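Local coordinates for protein transcriptional regulator (Pseudomonas aeruginosa, PDB 3E7Q) that probably binds DNA as a TetR-family transcriptional regulator, with an N-terminal helix-turn-helix domain and an all-helical C-terminal domain, at residues V73-I81 with E136-V144; W154-S165 with L200-R209. One frame throughout, in Å; residues are numbered along the deposited sequence.

Contact 1 joins helix 58-82 to helix 124-152. Contact 2 joins the turn and first part of helix 159-179 to the C-terminal end of helix 186-204 and the residues after it. Their centres lie about 18 Å apart, on the same side of the chain's centre. Along the chain contact 1 closes before contact 2 opens. Helices 124-152 and 159-179 are consecutive, and they bring the two contacts together: Arg138 packs on Ile164, and Val142 on Ala163. Contact 1 thus ties the helix that follows the predicted DNA-binding motif into the C-terminal bundle. Contact 2 closes the far end of that bundle, beside the second subunit.

Contact 1 (V73-I81 with E136-V144); sequences VMRLLRGAI and EYRALLVGV
Leu140 fits as a knob into a hole made by Met74, Leu77, Arg78 and Ile81, between two helices that run almost parallel. The short axes differ by 7° and come within 11.0 Å. The two branches of Leu140 have different nearest partners: CD2 meets Met74 CE at 3.6 Å, tip to tip, and CD1 meets Arg78 CG at 3.6 Å. Ile81 and Leu140 slide past each other in opposite directions, with Ile81 CD1 against Leu140 CG. The bend at chi2 (-62°) brings Met74 SD to the edge of the Tyr137 ring, a Met-aromatic contact with 5.4 Å from Met74 SD to the ring centroid. A second bend, at chi3 (-56°), sets Met74 CE against one face of the Arg78 guanidinium. Leu77 CD1 also meets the Tyr137 ring at its edge, 3.4 Å from CE1. Arg78 is extended from CG to NE and passes over the knob to Glu136. The salt bridge from Arg78 NH2 to Glu136 OE1 is long, 3.6 Å. Leu77 and Ile81 also touch Phe95 of helix 88-99, and Tyr137 reaches helix 159-179. No hydrogen bond crosses between the segments, so apolar packing holds the helices together, with one loose ion pair at the margin.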
loop_
_atom_site.group_PDB
_atom_site.type_symbol
_atom_site.label_atom_id
_atom_site.label_comp_id
_atom_site.label_asym_id
_atom_site.label_seq_id
_atom_site.Cartn_x
_atom_site.Cartn_y
_atom_site.Cartn_z
ATOM N N VAL B 73 16.537 -3.206 1.932
ATOM C CA VAL B 73 16.001 -2.588 0.710
ATOM C C VAL B 73 16.877 -1.396 0.242
ATOM O O VAL B 73 17.304 -1.338 -0.925
ATOM C CB VAL B 73 14.545 -2.077 0.877
ATOM C CG1 VAL B 73 14.150 -1.052 -0.297
ATOM C CG2 VAL B 73 13.583 -3.217 0.965
ATOM N N MET B 74 17.145 -0.476 1.163
ATOM C CA MET B 74 18.018 0.658 0.871
ATOM C C MET B 74 19.426 0.333 0.440
ATOM O O MET B 74 19.985 1.057 -0.381
ATOM C CB MET B 74 18.118 1.581 2.072
ATOM C CG MET B 74 16.851 2.377 2.265
ATOM S SD MET B 74 16.390 3.494 0.906
ATOM C CE MET B 74 17.900 4.471 0.827
ATOM N N ARG B 75 20.023 -0.697 1.036
ATOM C CA ARG B 75 21.330 -1.152 0.601
ATOM C C ARG B 75 21.294 -1.594 -0.831
ATOM O O ARG B 75 22.193 -1.292 -1.613
ATOM C CB ARG B 75 21.861 -2.309 1.421
ATOM C CG ARG B 75 22.667 -1.875 2.616
ATOM C CD ARG B 75 23.499 -3.074 3.169
ATOM N NE ARG B 75 22.679 -4.202 3.645
ATOM C CZ ARG B 75 21.921 -4.204 4.758
ATOM N NH1 ARG B 75 21.794 -3.108 5.523
ATOM N NH2 ARG B 75 21.222 -5.295 5.081
ATOM N N LEU B 76 20.259 -2.334 -1.173
ATOM C CA LEU B 76 20.183 -2.885 -2.497
ATOM C C LEU B 76 19.893 -1.754 -3.484
ATOM O O LEU B 76 20.449 -1.741 -4.559
ATOM C CB LEU B 76 19.118 -3.974 -2.574
ATOM C CG LEU B 76 19.421 -5.278 -1.857
ATOM C CD1 LEU B 76 18.232 -6.207 -2.097
ATOM C CD2 LEU B 76 20.779 -5.918 -2.300
ATOM N N LEU B 77 19.004 -0.826 -3.106
ATOM C CA LEU B 77 18.639 0.285 -3.996
ATOM C C LEU B 77 19.804 1.290 -4.201
ATOM O O LEU B 77 19.994 1.775 -5.311
ATOM C CB LEU B 77 17.373 0.978 -3.518
ATOM C CG LEU B 77 16.113 0.091 -3.671
ATOM C CD1 LEU B 77 14.864 0.755 -3.092
ATOM C CD2 LEU B 77 15.897 -0.362 -5.127
ATOM N N ARG B 78 20.572 1.574 -3.143
ATOM C CA ARG B 78 21.774 2.394 -3.259
ATOM C C ARG B 78 22.782 1.728 -4.128
ATOM O O ARG B 78 23.444 2.404 -4.905
ATOM C CB ARG B 78 22.450 2.682 -1.919
ATOM C CG ARG B 78 21.753 3.791 -1.148
ATOM C CD ARG B 78 22.373 4.084 0.263
ATOM N NE ARG B 78 21.583 5.154 0.886
ATOM C CZ ARG B 78 20.896 5.063 2.026
ATOM N NH1 ARG B 78 20.940 3.955 2.781
ATOM N NH2 ARG B 78 20.172 6.112 2.423
ATOM N N GLY B 79 22.919 0.411 -3.960
ATOM C CA GLY B 79 23.873 -0.381 -4.734
ATOM C C GLY B 79 23.605 -0.243 -6.222
ATOM O O GLY B 79 24.538 -0.064 -7.011
ATOM N N ALA B 80 22.322 -0.336 -6.592
ATOM C CA ALA B 80 21.916 -0.325 -7.982
ATOM C C ALA B 80 22.208 1.058 -8.614
ATOM O O ALA B 80 22.754 1.112 -9.721
ATOM C CB ALA B 80 20.471 -0.732 -8.114
ATOM N N ILE B 81 21.928 2.152 -7.889
ATOM C CA ILE B 81 22.359 3.510 -8.311
ATOM C C ILE B 81 23.909 3.725 -8.398
ATOM O O ILE B 81 24.413 4.283 -9.391
ATOM C CB ILE B 81 21.678 4.596 -7.457
ATOM C CG1 ILE B 81 20.181 4.638 -7.783
ATOM C CG2 ILE B 81 22.306 5.968 -7.683
ATOM C CD1 ILE B 81 19.416 5.569 -6.899
ATOM N N GLU B 136 14.707 8.605 3.705
ATOM C CA GLU B 136 15.952 8.194 3.084
ATOM C C GLU B 136 15.706 7.668 1.672
ATOM O O GLU B 136 16.501 7.900 0.795
ATOM C CB GLU B 136 16.648 7.133 3.931
ATOM C CG GLU B 136 17.094 7.658 5.263
ATOM C CD GLU B 136 18.034 8.886 5.197
ATOM O OE1 GLU B 136 18.910 8.964 4.286
ATOM O OE2 GLU B 136 17.880 9.791 6.072
ATOM N N TYR B 137 14.610 6.947 1.494
ATOM C CA TYR B 137 14.206 6.419 0.215
ATOM C C TYR B 137 13.971 7.574 -0.796
ATOM O O TYR B 137 14.546 7.619 -1.931
ATOM C CB TYR B 137 12.965 5.540 0.428
ATOM C CG TYR B 137 12.425 4.864 -0.815
ATOM C CD1 TYR B 137 12.917 3.636 -1.237
ATOM C CD2 TYR B 137 11.426 5.454 -1.554
ATOM C CE1 TYR B 137 12.420 3.022 -2.346
ATOM C CE2 TYR B 137 10.947 4.879 -2.722
ATOM C CZ TYR B 137 11.446 3.662 -3.114
ATOM O OH TYR B 137 10.913 3.073 -4.216
ATOM N N ARG B 138 13.166 8.528 -0.371
ATOM C CA ARG B 138 12.934 9.763 -1.167
ATOM C C ARG B 138 14.203 10.610 -1.412
ATOM O O ARG B 138 14.327 11.177 -2.480
ATOM C CB ARG B 138 11.822 10.637 -0.545
ATOM C CG ARG B 138 10.419 10.084 -0.754
ATOM C CD ARG B 138 9.361 10.989 -0.197
ATOM N NE ARG B 138 9.479 11.068 1.273
ATOM C CZ ARG B 138 9.580 12.185 1.983
ATOM N NH1 ARG B 138 9.533 13.374 1.424
ATOM N NH2 ARG B 138 9.715 12.112 3.279
ATOM N N ALA B 139 15.073 10.769 -0.412
ATOM C CA ALA B 139 16.322 11.535 -0.553
ATOM C C ALA B 139 17.135 10.917 -1.693
ATOM O O ALA B 139 17.703 11.650 -2.498
ATOM C CB ALA B 139 17.160 11.538 0.754
ATOM N N LEU B 140 17.181 9.579 -1.772
ATOM C CA LEU B 140 17.906 8.906 -2.872
ATOM C C LEU B 140 17.358 9.292 -4.236
ATOM O O LEU B 140 18.123 9.514 -5.202
ATOM C CB LEU B 140 17.748 7.414 -2.745
ATOM C CG LEU B 140 18.844 6.447 -3.113
ATOM C CD1 LEU B 140 20.162 6.772 -2.337
ATOM C CD2 LEU B 140 18.336 5.084 -2.744
ATOM N N LEU B 141 16.030 9.298 -4.328
ATOM C CA LEU B 141 15.351 9.634 -5.567
ATOM C C LEU B 141 15.419 11.136 -5.849
ATOM O O LEU B 141 15.510 11.509 -7.005
ATOM C CB LEU B 141 13.903 9.117 -5.597
ATOM C CG LEU B 141 13.699 7.617 -5.774
ATOM C CD1 LEU B 141 12.282 7.241 -5.416
ATOM C CD2 LEU B 141 14.067 7.192 -7.233
ATOM N N VAL B 142 15.447 11.990 -4.825
ATOM C CA VAL B 142 15.605 13.417 -5.108
ATOM C C VAL B 142 16.959 13.751 -5.688
ATOM O O VAL B 142 17.017 14.625 -6.535
ATOM C CB VAL B 142 15.203 14.497 -3.995
ATOM C CG1 VAL B 142 14.299 13.989 -2.902
ATOM C CG2 VAL B 142 16.428 15.370 -3.515
ATOM N N GLY B 143 18.028 13.070 -5.237
ATOM C CA GLY B 143 19.383 13.308 -5.750
ATOM C C GLY B 143 19.491 13.006 -7.230
ATOM O O GLY B 143 20.143 13.739 -7.993
ATOM N N VAL B 144 18.876 11.906 -7.669
ATOM C CA VAL B 144 18.951 11.565 -9.091
ATOM C C VAL B 144 17.953 12.396 -9.952
ATOM O O VAL B 144 18.250 12.708 -11.082
ATOM C CB VAL B 144 19.004 9.998 -9.373
ATOM C CG1 VAL B 144 18.110 9.220 -8.554
ATOM C CG2 VAL B 144 18.735 9.708 -10.854
#

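Contact 2 (W154-S165 with L200-R209); sequences WADFDAELAAIS and LEAGAHRRFR
Phe208, Trp154 and His205 carry this contact. Trp154 and His205 form a face-to-face stack. The Trp154 five-membered ring and the His205 imidazole have centroids 3.7 Å apart and planes at 2°. His205 CB continues the overlap, lying over the Trp154 six-membered ring in a CH-pi contact. With chi1 at 71°, His205 CG sits between the backbone N and the carbonyl carbon, and the ring is laid flat on the indole. Glu201 CG meets the indole at its edge, and Glu201 also has a salt bridge to Arg89. The Phe208 ring is set against the start of helix 159-179. Ala162 CA lies over one face of the Phe208 ring, 4.1 Å from its centroid. Leu161 CD2 is 3.9 Å from Phe208 CD1, and Ser165 CB approaches CZ. Phe157 runs beside Phe208, pointing the same way, with its CE1 3.7 Å from Phe208 CB. Leu200 CD1 touches the rings of both Phe157 and Trp154. One hydrogen bond crosses the contact, from Asp158 N to Phe208 O at 3.0 Å. Asp158 OD1 accepts from Leu161 N, from above the carboxylate plane. Nearby, Arg207 makes a salt bridge to Asp198 of the second subunit. The arrangement combines an Asp N-cap on helix 159-179 with an inverse gamma turn centred on Phe208, at the end of a TetR-type C-terminal helical bundle.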
loop_
_atom_site.group_PDB
_atom_site.type_symbol
_atom_site.label_atom_id
_atom_site.label_comp_id
_atom_site.label_asym_id
_atom_site.label_seq_id
_atom_site.Cartn_x
_atom_site.Cartn_y
_atom_site.Cartn_z
ATOM N N TRP B 154 16.218 22.078 -16.130
ATOM C CA TRP B 154 14.904 22.565 -15.721
ATOM C C TRP B 154 15.069 23.667 -14.693
ATOM O O TRP B 154 15.765 23.511 -13.706
ATOM C CB TRP B 154 14.096 21.390 -15.194
ATOM C CG TRP B 154 14.059 20.214 -16.214
ATOM C CD1 TRP B 154 14.237 20.296 -17.546
ATOM C CD2 TRP B 154 13.741 18.850 -15.943
ATOM N NE1 TRP B 154 14.090 19.071 -18.142
ATOM C CE2 TRP B 154 13.809 18.154 -17.170
ATOM C CE3 TRP B 154 13.429 18.134 -14.778
ATOM C CZ2 TRP B 154 13.591 16.792 -17.260
ATOM C CZ3 TRP B 154 13.197 16.763 -14.878
ATOM C CH2 TRP B 154 13.276 16.115 -16.098
ATOM N N ALA B 155 14.444 24.802 -14.964
ATOM C CA ALA B 155 14.623 26.037 -14.188
ATOM C C ALA B 155 14.225 25.921 -12.700
ATOM O O ALA B 155 15.076 26.167 -11.793
ATOM C CB ALA B 155 13.850 27.232 -14.888
ATOM N N ASP B 156 12.980 25.615 -12.392
ATOM C CA ASP B 156 12.694 25.356 -10.949
ATOM C C ASP B 156 11.842 24.144 -10.769
ATOM O O ASP B 156 10.628 24.198 -10.760
ATOM C CB ASP B 156 12.030 26.484 -10.202
ATOM C CG ASP B 156 10.960 27.127 -10.990
ATOM O OD1 ASP B 156 11.315 27.772 -12.013
ATOM O OD2 ASP B 156 9.785 27.034 -10.553
ATOM N N PHE B 157 12.555 23.057 -10.618
ATOM C CA PHE B 157 12.001 21.795 -10.533
ATOM C C PHE B 157 11.924 21.543 -9.040
ATOM O O PHE B 157 12.900 21.738 -8.330
ATOM C CB PHE B 157 12.945 20.809 -11.214
ATOM C CG PHE B 157 12.406 19.432 -11.251
ATOM C CD1 PHE B 157 11.131 19.193 -11.775
ATOM C CD2 PHE B 157 13.109 18.393 -10.712
ATOM C CE1 PHE B 157 10.617 17.920 -11.805
ATOM C CE2 PHE B 157 12.600 17.132 -10.787
ATOM C CZ PHE B 157 11.362 16.916 -11.337
ATOM N N ASP B 158 10.760 21.092 -8.589
ATOM C CA ASP B 158 10.574 20.653 -7.210
ATOM C C ASP B 158 10.786 19.165 -7.286
ATOM O O ASP B 158 9.844 18.391 -7.498
ATOM C CB ASP B 158 9.201 21.083 -6.708
ATOM C CG ASP B 158 8.922 20.698 -5.252
ATOM O OD1 ASP B 158 9.678 19.980 -4.581
ATOM O OD2 ASP B 158 7.853 21.112 -4.793
ATOM N N ALA B 159 12.074 18.807 -7.161
ATOM C CA ALA B 159 12.558 17.458 -7.107
ATOM C C ALA B 159 12.024 16.721 -5.892
ATOM O O ALA B 159 11.843 15.526 -5.966
ATOM C CB ALA B 159 14.158 17.412 -7.197
ATOM N N GLU B 160 11.696 17.428 -4.807
ATOM C CA GLU B 160 11.080 16.815 -3.607
ATOM C C GLU B 160 9.666 16.271 -3.879
ATOM O O GLU B 160 9.336 15.114 -3.538
ATOM C CB GLU B 160 11.041 17.834 -2.453
ATOM C CG GLU B 160 12.411 18.307 -1.938
ATOM C CD GLU B 160 12.299 19.464 -0.914
ATOM O OE1 GLU B 160 11.323 19.466 -0.105
ATOM O OE2 GLU B 160 13.175 20.391 -0.890
ATOM N N LEU B 161 8.845 17.085 -4.547
ATOM C CA LEU B 161 7.529 16.683 -4.917
ATOM C C LEU B 161 7.524 15.621 -5.970
ATOM O O LEU B 161 6.756 14.659 -5.834
ATOM C CB LEU B 161 6.674 17.882 -5.307
ATOM C CG LEU B 161 5.156 17.673 -5.302
ATOM C CD1 LEU B 161 4.592 17.443 -3.860
ATOM C CD2 LEU B 161 4.540 18.818 -6.019
ATOM N N ALA B 162 8.430 15.757 -6.962
ATOM C CA ALA B 162 8.684 14.730 -7.972
ATOM C C ALA B 162 9.056 13.395 -7.330
ATOM O O ALA B 162 8.599 12.338 -7.749
ATOM C CB ALA B 162 9.754 15.220 -8.980
ATOM N N ALA B 163 9.890 13.431 -6.302
ATOM C CA ALA B 163 10.313 12.205 -5.627
ATOM C C ALA B 163 9.131 11.543 -4.849
ATOM O O ALA B 163 9.015 10.347 -4.814
ATOM C CB ALA B 163 11.542 12.466 -4.741
ATOM N N ILE B 164 8.256 12.320 -4.243
ATOM C CA ILE B 164 7.071 11.790 -3.655
ATOM C C ILE B 164 6.201 11.083 -4.724
ATOM O O ILE B 164 5.663 10.010 -4.463
ATOM C CB ILE B 164 6.220 12.879 -2.893
ATOM C CG1 ILE B 164 6.938 13.297 -1.610
ATOM C CG2 ILE B 164 4.714 12.389 -2.668
ATOM C CD1 ILE B 164 6.569 14.691 -1.084
ATOM N N SER B 165 6.119 11.634 -5.920
ATOM C CA SER B 165 5.301 11.056 -6.986
ATOM C C SER B 165 5.846 9.708 -7.438
ATOM O O SER B 165 5.120 8.708 -7.590
ATOM C CB SER B 165 5.262 12.033 -8.169
ATOM O OG SER B 165 4.468 11.536 -9.246
ATOM N N LEU B 200 7.806 13.338 -17.400
ATOM C CA LEU B 200 8.617 14.464 -16.926
ATOM C C LEU B 200 9.452 15.117 -17.984
ATOM O O LEU B 200 9.346 16.273 -18.216
ATOM C CB LEU B 200 9.601 14.009 -15.873
ATOM C CG LEU B 200 9.272 13.988 -14.407
ATOM C CD1 LEU B 200 10.628 13.801 -13.679
ATOM C CD2 LEU B 200 8.598 15.207 -13.902
ATOM N N GLU B 201 10.292 14.335 -18.640
ATOM C CA GLU B 201 11.185 14.878 -19.645
ATOM C C GLU B 201 10.468 15.533 -20.832
ATOM O O GLU B 201 11.011 16.483 -21.423
ATOM C CB GLU B 201 12.144 13.801 -20.144
ATOM C CG GLU B 201 13.113 13.316 -19.112
ATOM C CD GLU B 201 14.477 13.120 -19.706
ATOM O OE1 GLU B 201 14.813 11.991 -20.162
ATOM O OE2 GLU B 201 15.207 14.143 -19.778
ATOM N N ALA B 202 9.262 15.039 -21.149
ATOM C CA ALA B 202 8.476 15.544 -22.270
ATOM C C ALA B 202 7.853 16.891 -21.941
ATOM O O ALA B 202 7.521 17.631 -22.839
ATOM C CB ALA B 202 7.419 14.543 -22.728
ATOM N N GLY B 203 7.740 17.222 -20.662
ATOM C CA GLY B 203 7.345 18.571 -20.232
ATOM C C GLY B 203 6.578 18.620 -18.916
ATOM O O GLY B 203 6.371 19.686 -18.367
ATOM N N ALA B 204 6.214 17.452 -18.381
ATOM C CA ALA B 204 5.529 17.358 -17.127
ATOM C C ALA B 204 6.291 17.902 -15.909
ATOM O O ALA B 204 5.672 18.150 -14.865
ATOM C CB ALA B 204 5.089 15.890 -16.882
ATOM N N HIS B 205 7.611 18.057 -16.051
ATOM C CA HIS B 205 8.459 18.666 -15.041
ATOM C C HIS B 205 7.996 20.115 -14.736
ATOM O O HIS B 205 8.203 20.598 -13.629
ATOM C CB HIS B 205 9.944 18.652 -15.491
ATOM C CG HIS B 205 10.253 19.593 -16.619
ATOM N ND1 HIS B 205 10.446 20.943 -16.432
ATOM C CD2 HIS B 205 10.412 19.381 -17.942
ATOM C CE1 HIS B 205 10.689 21.525 -17.587
ATOM N NE2 HIS B 205 10.674 20.598 -18.521
ATOM N N ARG B 206 7.355 20.773 -15.719
ATOM C CA ARG B 206 6.725 22.083 -15.530
ATOM C C ARG B 206 5.580 22.152 -14.502
ATOM O O ARG B 206 5.399 23.185 -13.826
ATOM C CB ARG B 206 6.276 22.646 -16.872
ATOM C CG ARG B 206 7.490 23.031 -17.723
ATOM C CD ARG B 206 7.134 23.681 -19.038
ATOM N NE ARG B 206 6.050 22.965 -19.717
ATOM C CZ ARG B 206 6.198 22.174 -20.785
ATOM N NH1 ARG B 206 7.406 21.982 -21.337
ATOM N NH2 ARG B 206 5.123 21.567 -21.322
ATOM N N ARG B 207 4.841 21.063 -14.340
ATOM C CA ARG B 207 3.845 21.003 -13.305
ATOM C C ARG B 207 4.517 20.931 -11.902
ATOM O O ARG B 207 3.925 21.326 -10.912
ATOM C CB ARG B 207 2.885 19.831 -13.597
ATOM C CG ARG B 207 1.798 19.595 -12.506
ATOM C CD ARG B 207 0.666 20.622 -12.569
ATOM N NE ARG B 207 -0.075 20.395 -13.781
ATOM C CZ ARG B 207 -1.342 20.721 -13.999
ATOM N NH1 ARG B 207 -2.064 21.288 -13.055
ATOM N NH2 ARG B 207 -1.895 20.389 -15.172
ATOM N N PHE B 208 5.758 20.486 -11.804
ATOM C CA PHE B 208 6.451 20.480 -10.505
ATOM C C PHE B 208 7.093 21.846 -10.154
ATOM O O PHE B 208 8.325 22.010 -10.093
ATOM C CB PHE B 208 7.446 19.299 -10.415
ATOM C CG PHE B 208 6.773 17.949 -10.405
ATOM C CD1 PHE B 208 6.236 17.420 -9.216
ATOM C CD2 PHE B 208 6.583 17.243 -11.576
ATOM C CE1 PHE B 208 5.547 16.197 -9.184
ATOM C CE2 PHE B 208 5.944 15.972 -11.539
ATOM C CZ PHE B 208 5.411 15.473 -10.325
ATOM N N ARG B 209 6.205 22.808 -9.923
ATOM C CA ARG B 209 6.501 24.153 -9.342
ATOM C C ARG B 209 5.357 24.804 -8.478
ATOM O O ARG B 209 5.639 25.846 -7.805
ATOM C CB ARG B 209 6.820 25.219 -10.421
ATOM C CG ARG B 209 7.412 24.799 -11.789
ATOM C CD ARG B 209 6.699 25.726 -12.789
ATOM N NE ARG B 209 7.072 25.700 -14.209
ATOM C CZ ARG B 209 6.312 26.244 -15.177
ATOM N NH1 ARG B 209 5.129 26.807 -14.884
ATOM N NH2 ARG B 209 6.721 26.230 -16.455
#